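Local coordinates for virulence factor (Pectobacterium carotovorum, PDB 2W3Y), which acts as a virulence factor toward Drosophila, carrying an S-linked palmitoyl chain and binding lipid vesicles, at residues 187-198 and 219-230. Numbering follows the deposited sequence.
With PLM (palmitic acid), chain C.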
ATOM      1  N   TYR A 187       7.591 -16.721  -4.056  1.00 26.14           N
ATOM      2  CA  TYR A 187       6.764 -15.754  -3.349  1.00 26.28           C
ATOM      3  C   TYR A 187       7.612 -14.561  -2.876  1.00 26.46           C
ATOM      4  O   TYR A 187       8.567 -14.726  -2.103  1.00 26.70           O
ATOM      5  CB  TYR A 187       5.983 -16.441  -2.210  1.00 26.17           C
ATOM      6  CG  TYR A 187       5.254 -15.510  -1.271  1.00 27.00           C
ATOM      7  CD1 TYR A 187       4.403 -14.501  -1.751  1.00 25.63           C
ATOM      8  CD2 TYR A 187       5.411 -15.642   0.112  1.00 25.50           C
ATOM      9  CE1 TYR A 187       3.737 -13.650  -0.869  1.00 27.87           C
ATOM     10  CE2 TYR A 187       4.752 -14.807   0.991  1.00 25.44           C
ATOM     11  CZ  TYR A 187       3.917 -13.812   0.502  1.00 27.09           C
ATOM     12  OH  TYR A 187       3.260 -12.982   1.386  1.00 27.53           O
ATOM     13  N   LYS A 188       7.279 -13.364  -3.384  1.00 25.64           N
ATOM     14  CA  LYS A 188       7.899 -12.124  -2.916  1.00 25.27           C
ATOM     15  C   LYS A 188       6.852 -11.208  -2.271  1.00 24.89           C
ATOM     16  O   LYS A 188       5.986 -10.675  -2.968  1.00 24.02           O
ATOM     17  CB  LYS A 188       8.616 -11.398  -4.070  1.00 25.14           C
ATOM     18  CG  LYS A 188       9.443 -10.173  -3.645  1.00 25.34           C
ATOM     19  CD  LYS A 188       9.881  -9.307  -4.844  1.00 26.39           C
ATOM     20  CE  LYS A 188      10.877 -10.026  -5.756  1.00 27.71           C
ATOM     21  NZ  LYS A 188      12.122 -10.469  -5.044  1.00 29.54           N
ATOM     22  N   PRO A 189       6.886 -11.068  -0.927  1.00 25.25           N
ATOM     23  CA  PRO A 189       6.023 -10.071  -0.301  1.00 24.83           C
ATOM     24  C   PRO A 189       6.688  -8.693  -0.170  1.00 24.56           C
ATOM     25  O   PRO A 189       7.787  -8.589   0.389  1.00 24.66           O
ATOM     26  CB  PRO A 189       5.740 -10.665   1.076  1.00 24.90           C
ATOM     27  CG  PRO A 189       6.952 -11.521   1.391  1.00 25.79           C
ATOM     28  CD  PRO A 189       7.636 -11.860   0.074  1.00 25.32           C
ATOM     29  N   ARG A 190       6.020  -7.652  -0.674  1.00 24.57           N
ATOM     30  CA  ARG A 190       6.550  -6.262  -0.589  1.00 24.97           C
ATOM     31  C   ARG A 190       5.634  -5.312   0.201  1.00 24.48           C
ATOM     32  O   ARG A 190       4.398  -5.384   0.068  1.00 23.95           O
ATOM     33  CB  ARG A 190       6.756  -5.678  -1.991  1.00 24.58           C
ATOM     34  CG  ARG A 190       7.815  -6.350  -2.848  1.00 26.06           C
ATOM     35  CD  ARG A 190       7.841  -5.742  -4.277  1.00 26.63           C
ATOM     36  NE  ARG A 190       6.817  -6.311  -5.178  1.00 31.46           N
ATOM     37  CZ  ARG A 190       6.307  -5.690  -6.251  1.00 32.59           C
ATOM     38  NH1 ARG A 190       6.722  -4.467  -6.576  1.00 35.02           N
ATOM     39  NH2 ARG A 190       5.377  -6.286  -7.008  1.00 29.58           N
ATOM     40  N   PHE A 191       6.261  -4.433   1.000  1.00 23.34           N
ATOM     41  CA  PHE A 191       5.636  -3.352   1.751  1.00 23.31           C
ATOM     42  C   PHE A 191       5.961  -2.045   1.001  1.00 23.02           C
ATOM     43  O   PHE A 191       7.135  -1.735   0.766  1.00 22.56           O
ATOM     44  CB  PHE A 191       6.217  -3.339   3.177  1.00 23.65           C
ATOM     45  CG  PHE A 191       5.812  -2.154   4.031  1.00 24.68           C
ATOM     46  CD1 PHE A 191       4.677  -2.199   4.832  1.00 26.94           C
ATOM     47  CD2 PHE A 191       6.615  -1.007   4.085  1.00 27.00           C
ATOM     48  CE1 PHE A 191       4.335  -1.099   5.652  1.00 27.96           C
ATOM     49  CE2 PHE A 191       6.277   0.081   4.885  1.00 26.17           C
ATOM     50  CZ  PHE A 191       5.142   0.041   5.666  1.00 25.89           C
ATOM     51  N   LEU A 192       4.923  -1.314   0.600  1.00 22.31           N
ATOM     52  CA  LEU A 192       5.072  -0.095  -0.239  1.00 21.85           C
ATOM     53  C   LEU A 192       4.221   1.087   0.243  1.00 21.86           C
ATOM     54  O   LEU A 192       3.039   0.911   0.526  1.00 20.98           O
ATOM     55  CB  LEU A 192       4.717  -0.415  -1.702  1.00 21.63           C
ATOM     56  CG  LEU A 192       5.597  -1.452  -2.415  1.00 22.46           C
ATOM     57  CD1 LEU A 192       4.917  -2.089  -3.628  1.00 23.01           C
ATOM     58  CD2 LEU A 192       6.967  -0.857  -2.801  1.00 20.86           C
ATOM     59  N   ILE A 193       4.830   2.281   0.356  1.00 21.69           N
ATOM     60  CA  ILE A 193       4.076   3.523   0.601  1.00 21.70           C
ATOM     61  C   ILE A 193       4.374   4.503  -0.529  1.00 20.48           C
ATOM     62  O   ILE A 193       5.523   4.875  -0.736  1.00 19.49           O
ATOM     63  CB  ILE A 193       4.372   4.227   1.965  1.00 22.69           C
ATOM     64  CG1 ILE A 193       4.535   3.236   3.147  1.00 23.71           C
ATOM     65  CG2 ILE A 193       3.311   5.325   2.222  1.00 23.60           C
ATOM     66  CD1 ILE A 193       3.218   2.682   3.754  1.00 25.08           C
ATOM     67  N   TYR A 194       3.339   4.859  -1.286  1.00 20.30           N
ATOM     68  CA  TYR A 194       3.474   5.762  -2.438  1.00 21.04           C
ATOM     69  C   TYR A 194       2.673   6.997  -2.132  1.00 20.92           C
ATOM     70  O   TYR A 194       1.627   6.910  -1.475  1.00 20.07           O
ATOM     71  CB  TYR A 194       2.932   5.122  -3.718  1.00 21.32           C
ATOM     72  CG  TYR A 194       3.855   4.135  -4.403  1.00 23.04           C
ATOM     73  CD1 TYR A 194       4.859   3.448  -3.704  1.00 21.50           C
ATOM     74  CD2 TYR A 194       3.687   3.848  -5.747  1.00 23.74           C
ATOM     75  CE1 TYR A 194       5.684   2.540  -4.352  1.00 23.28           C
ATOM     76  CE2 TYR A 194       4.502   2.944  -6.397  1.00 24.67           C
ATOM     77  CZ  TYR A 194       5.497   2.295  -5.700  1.00 24.22           C
ATOM     78  OH  TYR A 194       6.296   1.400  -6.390  1.00 25.56           O
ATOM     79  N   GLY A 195       3.157   8.148  -2.600  1.00 20.47           N
ATOM     80  CA  GLY A 195       2.485   9.407  -2.303  1.00 20.55           C
ATOM     81  C   GLY A 195       2.439  10.341  -3.495  1.00 20.58           C
ATOM     82  O   GLY A 195       3.452  10.552  -4.166  1.00 19.76           O
ATOM     83  N   THR A 196       1.252  10.868  -3.765  1.00 20.54           N
ATOM     84  CA  THR A 196       1.065  11.889  -4.809  1.00 22.25           C
ATOM     85  C   THR A 196       0.005  12.898  -4.340  1.00 21.52           C
ATOM     86  O   THR A 196      -0.291  12.987  -3.138  1.00 21.30           O
ATOM     87  CB  THR A 196       0.788  11.236  -6.232  1.00 22.09           C
ATOM     88  OG1 THR A 196       0.965  12.195  -7.298  1.00 24.35           O
ATOM     89  CG2 THR A 196      -0.609  10.563  -6.323  1.00 23.32           C
ATOM     90  N   HIS A 197      -0.524  13.688  -5.267  1.00 21.97           N
ATOM     91  CA  HIS A 197      -1.611  14.612  -4.984  1.00 22.56           C
ATOM     92  C   HIS A 197      -2.370  14.847  -6.290  1.00 22.68           C
ATOM     93  O   HIS A 197      -1.848  14.535  -7.370  1.00 23.48           O
ATOM     94  CB  HIS A 197      -1.094  15.952  -4.409  1.00 22.49           C
ATOM     95  CG  HIS A 197      -0.103  16.642  -5.299  1.00 25.67           C
ATOM     96  ND1 HIS A 197      -0.462  17.632  -6.187  1.00 29.18           N
ATOM     97  CD2 HIS A 197       1.222  16.442  -5.479  1.00 27.42           C
ATOM     98  CE1 HIS A 197       0.605  18.039  -6.849  1.00 28.11           C
ATOM     99  NE2 HIS A 197       1.640  17.331  -6.438  1.00 30.94           N
ATOM    100  N   PHE A 198      -3.591  15.373  -6.177  1.00 22.31           N
ATOM    101  CA  PHE A 198      -4.359  15.820  -7.328  1.00 23.42           C
ATOM    102  C   PHE A 198      -4.342  17.343  -7.316  1.00 23.76           C
ATOM    103  O   PHE A 198      -4.793  17.952  -6.356  1.00 23.39           O
ATOM    104  CB  PHE A 198      -5.829  15.378  -7.246  1.00 23.22           C
ATOM    105  CG  PHE A 198      -6.060  13.908  -7.431  1.00 23.14           C
ATOM    106  CD1 PHE A 198      -6.507  13.410  -8.664  1.00 25.05           C
ATOM    107  CD2 PHE A 198      -5.895  13.018  -6.363  1.00 23.99           C
ATOM    108  CE1 PHE A 198      -6.759  12.041  -8.850  1.00 24.29           C
ATOM    109  CE2 PHE A 198      -6.155  11.637  -6.530  1.00 23.96           C
ATOM    110  CZ  PHE A 198      -6.577  11.149  -7.783  1.00 23.76           C
ATOM    111  N   PHE A 219       1.296  12.112 -12.984  1.00 27.99           N
ATOM    112  CA  PHE A 219       1.484  12.182 -11.531  1.00 26.66           C
ATOM    113  C   PHE A 219       2.919  11.887 -11.169  1.00 26.08           C
ATOM    114  O   PHE A 219       3.505  10.912 -11.643  1.00 25.61           O
ATOM    115  CB  PHE A 219       0.571  11.196 -10.786  1.00 26.44           C
ATOM    116  CG  PHE A 219      -0.888  11.506 -10.896  1.00 26.71           C
ATOM    117  CD1 PHE A 219      -1.525  12.265  -9.918  1.00 25.51           C
ATOM    118  CD2 PHE A 219      -1.640  11.015 -11.970  1.00 25.86           C
ATOM    119  CE1 PHE A 219      -2.891  12.547 -10.010  1.00 27.13           C
ATOM    120  CE2 PHE A 219      -2.999  11.286 -12.080  1.00 24.43           C
ATOM    121  CZ  PHE A 219      -3.634  12.058 -11.089  1.00 26.84           C
ATOM    122  N   GLY A 220       3.485  12.744 -10.328  1.00 25.36           N
ATOM    123  CA  GLY A 220       4.779  12.484  -9.732  1.00 24.09           C
ATOM    124  C   GLY A 220       4.522  11.754  -8.431  1.00 23.16           C
ATOM    125  O   GLY A 220       3.829  12.260  -7.554  1.00 23.31           O
ATOM    126  N   VAL A 221       5.073  10.546  -8.324  1.00 22.68           N
ATOM    127  CA  VAL A 221       4.805   9.660  -7.192  1.00 22.28           C
ATOM    128  C   VAL A 221       6.093   9.401  -6.411  1.00 22.38           C
ATOM    129  O   VAL A 221       7.050   8.854  -6.963  1.00 23.74           O
ATOM    130  CB  VAL A 221       4.177   8.313  -7.665  1.00 22.21           C
ATOM    131  CG1 VAL A 221       3.741   7.477  -6.478  1.00 21.12           C
ATOM    132  CG2 VAL A 221       2.986   8.573  -8.675  1.00 21.57           C
ATOM    133  N   ASP A 222       6.114   9.794  -5.141  1.00 22.40           N
ATOM    134  CA  ASP A 222       7.227   9.499  -4.231  1.00 23.07           C
ATOM    135  C   ASP A 222       7.060   8.089  -3.677  1.00 22.60           C
ATOM    136  O   ASP A 222       5.948   7.702  -3.308  1.00 22.13           O
ATOM    137  CB  ASP A 222       7.216  10.466  -3.058  1.00 23.92           C
ATOM    138  CG  ASP A 222       7.452  11.894  -3.472  1.00 28.79           C
ATOM    139  OD1 ASP A 222       8.422  12.155  -4.216  1.00 32.97           O
ATOM    140  OD2 ASP A 222       6.658  12.761  -3.030  1.00 37.03           O
ATOM    141  N   THR A 223       8.149   7.327  -3.622  1.00 22.62           N
ATOM    142  CA  THR A 223       8.076   5.913  -3.258  1.00 22.98           C
ATOM    143  C   THR A 223       9.024   5.526  -2.127  1.00 23.36           C
ATOM    144  O   THR A 223      10.148   6.045  -2.023  1.00 24.47           O
ATOM    145  CB  THR A 223       8.290   4.950  -4.492  1.00 22.99           C
ATOM    146  OG1 THR A 223       9.665   4.934  -4.896  1.00 25.06           O
ATOM    147  CG2 THR A 223       7.424   5.346  -5.696  1.00 22.68           C
ATOM    148  N   VAL A 224       8.565   4.602  -1.291  1.00 22.99           N
ATOM    149  CA  VAL A 224       9.377   3.967  -0.245  1.00 23.36           C
ATOM    150  C   VAL A 224       8.816   2.553  -0.034  1.00 23.46           C
ATOM    151  O   VAL A 224       7.614   2.313  -0.202  1.00 21.96           O
ATOM    152  CB  VAL A 224       9.447   4.798   1.075  1.00 23.82           C
ATOM    153  CG1 VAL A 224       8.170   4.688   1.887  1.00 23.42           C
ATOM    154  CG2 VAL A 224      10.675   4.395   1.928  1.00 24.44           C
ATOM    155  N   GLY A 225       9.702   1.618   0.280  1.00 23.68           N
ATOM    156  CA  GLY A 225       9.291   0.233   0.443  1.00 24.53           C
ATOM    157  C   GLY A 225      10.425  -0.762   0.523  1.00 24.94           C
ATOM    158  O   GLY A 225      11.600  -0.406   0.412  1.00 25.26           O
ATOM    159  N   GLY A 226      10.063  -2.028   0.716  1.00 24.65           N
ATOM    160  CA  GLY A 226      11.040  -3.097   0.746  1.00 24.69           C
ATOM    161  C   GLY A 226      10.373  -4.443   0.627  1.00 24.11           C
ATOM    162  O   GLY A 226       9.147  -4.538   0.616  1.00 23.54           O
ATOM    163  N   THR A 227      11.197  -5.476   0.534  1.00 24.64           N
ATOM    164  CA  THR A 227      10.752  -6.866   0.455  1.00 24.54           C
ATOM    165  C   THR A 227      10.859  -7.464   1.857  1.00 25.19           C
ATOM    166  O   THR A 227      11.896  -7.329   2.503  1.00 25.12           O
ATOM    167  CB  THR A 227      11.658  -7.649  -0.511  1.00 24.34           C
ATOM    168  OG1 THR A 227      11.621  -7.042  -1.813  1.00 24.07           O
ATOM    169  CG2 THR A 227      11.238  -9.126  -0.631  1.00 23.84           C
ATOM    170  N   PHE A 228       9.796  -8.116   2.335  1.00 25.96           N
ATOM    171  CA  PHE A 228       9.850  -8.757   3.648  1.00 26.92           C
ATOM    172  C   PHE A 228      10.701 -10.027   3.663  1.00 27.50           C
ATOM    173  O   PHE A 228      10.698 -10.797   2.716  1.00 26.68           O
ATOM    174  CB  PHE A 228       8.451  -9.056   4.205  1.00 26.92           C
ATOM    175  CG  PHE A 228       8.470  -9.623   5.605  1.00 27.91           C
ATOM    176  CD1 PHE A 228       8.880  -8.842   6.679  1.00 28.39           C
ATOM    177  CD2 PHE A 228       8.082 -10.944   5.845  1.00 27.58           C
ATOM    178  CE1 PHE A 228       8.906  -9.358   7.968  1.00 29.19           C
ATOM    179  CE2 PHE A 228       8.100 -11.462   7.133  1.00 26.57           C
ATOM    180  CZ  PHE A 228       8.509 -10.680   8.189  1.00 27.89           C
ATOM    181  N   ARG A 229      11.417 -10.219   4.771  1.00 28.79           N
ATOM    182  CA  ARG A 229      12.271 -11.382   4.987  1.00 29.98           C
ATOM    183  C   ARG A 229      11.427 -12.591   5.383  1.00 30.42           C
ATOM    184  O   ARG A 229      11.525 -13.091   6.510  1.00 30.25           O
ATOM    185  CB  ARG A 229      13.303 -11.072   6.075  1.00 29.81           C
ATOM    186  CG  ARG A 229      14.270  -9.969   5.726  1.00 32.30           C
ATOM    187  CD  ARG A 229      15.526 -10.081   6.563  1.00 37.41           C
ATOM    188  NE  ARG A 229      15.561  -9.122   7.653  1.00 42.00           N
ATOM    189  CZ  ARG A 229      16.317  -9.243   8.739  1.00 42.54           C
ATOM    190  NH1 ARG A 229      17.090 -10.302   8.917  1.00 43.19           N
ATOM    191  NH2 ARG A 229      16.275  -8.303   9.664  1.00 44.01           N
ATOM    192  N   ILE A 230      10.603 -13.060   4.450  1.00 31.18           N
ATOM    193  CA  ILE A 230       9.657 -14.158   4.723  1.00 32.52           C
ATOM    194  C   ILE A 230      10.356 -15.509   4.979  1.00 33.97           C
ATOM    195  O   ILE A 230       9.881 -16.324   5.786  1.00 34.51           O
ATOM    196  CB  ILE A 230       8.573 -14.268   3.594  1.00 32.00           C
ATOM    197  CG1 ILE A 230       7.404 -15.161   4.017  1.00 31.96           C
ATOM    198  CG2 ILE A 230       9.186 -14.709   2.261  1.00 30.89           C
ATOM    199  CD1 ILE A 230       6.504 -14.568   5.098  1.00 33.51           C
TER
HETATM  200  C1  PLM C1278     -12.405   6.106 -11.023  1.00 40.12           C
HETATM  201  O2  PLM C1278     -13.468   6.720 -11.304  1.00 38.78           O
HETATM  202  C2  PLM C1278     -11.131   6.879 -10.707  1.00 40.54           C
HETATM  203  C3  PLM C1278     -10.722   6.811  -9.238  1.00 40.99           C
HETATM  204  C4  PLM C1278      -9.463   7.624  -8.927  1.00 41.08           C
HETATM  205  C5  PLM C1278      -8.178   6.923  -9.367  1.00 41.48           C
HETATM  206  C6  PLM C1278      -7.034   7.902  -9.629  1.00 41.63           C
HETATM  207  C7  PLM C1278      -5.685   7.187  -9.646  1.00 42.45           C
HETATM  208  C8  PLM C1278      -4.636   7.891 -10.513  1.00 42.31           C
HETATM  209  C9  PLM C1278      -3.582   8.538  -9.616  1.00 43.95           C
HETATM  210  CA  PLM C1278      -2.204   7.891  -9.704  1.00 43.76           C
HETATM  211  CB  PLM C1278      -1.823   7.204  -8.397  1.00 43.42           C
HETATM  212  CC  PLM C1278      -0.809   6.101  -8.659  1.00 42.37           C
HETATM  213  CD  PLM C1278      -1.096   4.854  -7.836  1.00 42.06           C
HETATM  214  CE  PLM C1278       0.093   4.535  -6.944  1.00 41.91           C
HETATM  215  CF  PLM C1278       0.058   3.095  -6.453  1.00 41.75           C
HETATM  216  O   HOH W   1      13.280  -8.146  -3.731  1.00 38.04           O
HETATM  217  O   HOH W   2       4.948  13.120  -5.155  1.00 46.73           O
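From R190 opposite T227 to G195 opposite D222, strands 187-198 and 219-228 run antiparallel at 155°, joined by seven backbone hydrogen bonds, the outermost from F228 N to P189 O. Beyond G195 the next cross-strand bond comes from a side chain: T196 OG1, anti to the backbone N (chi1 -164°), donates to G220 O over 2.9 Å, approaching from above the carbonyl plane.

On the face shared by Y194 and T223, the threonine methyl CG2 sits over the tyrosine ring, 3.5 Å from its centroid, a CH-pi contact, while V221 CG1 packs against Y194 CD2 at 3.7 Å. T223 OG1 is hydrogen-bonded to G112 O on the neighbouring strand 109-121. Further along, F219 points its edge at the face of F198, planes at 77°, and lays one of its own faces against C9 of the palmitoyl chain, 3.7 Å from F219 CE2. F198 meets the lipid with its edge, CZ to C6 at 3.8 Å. At the far end, P189 CG rests on I230 CB at 3.9 Å.

The contact thus joins a backbone seam, whose polar bonding is met within the mixed sheet, to an aromatic end where F198 and F219 offer the alkyl chain only apolar contact, consistent with an S-palmitoylated protein.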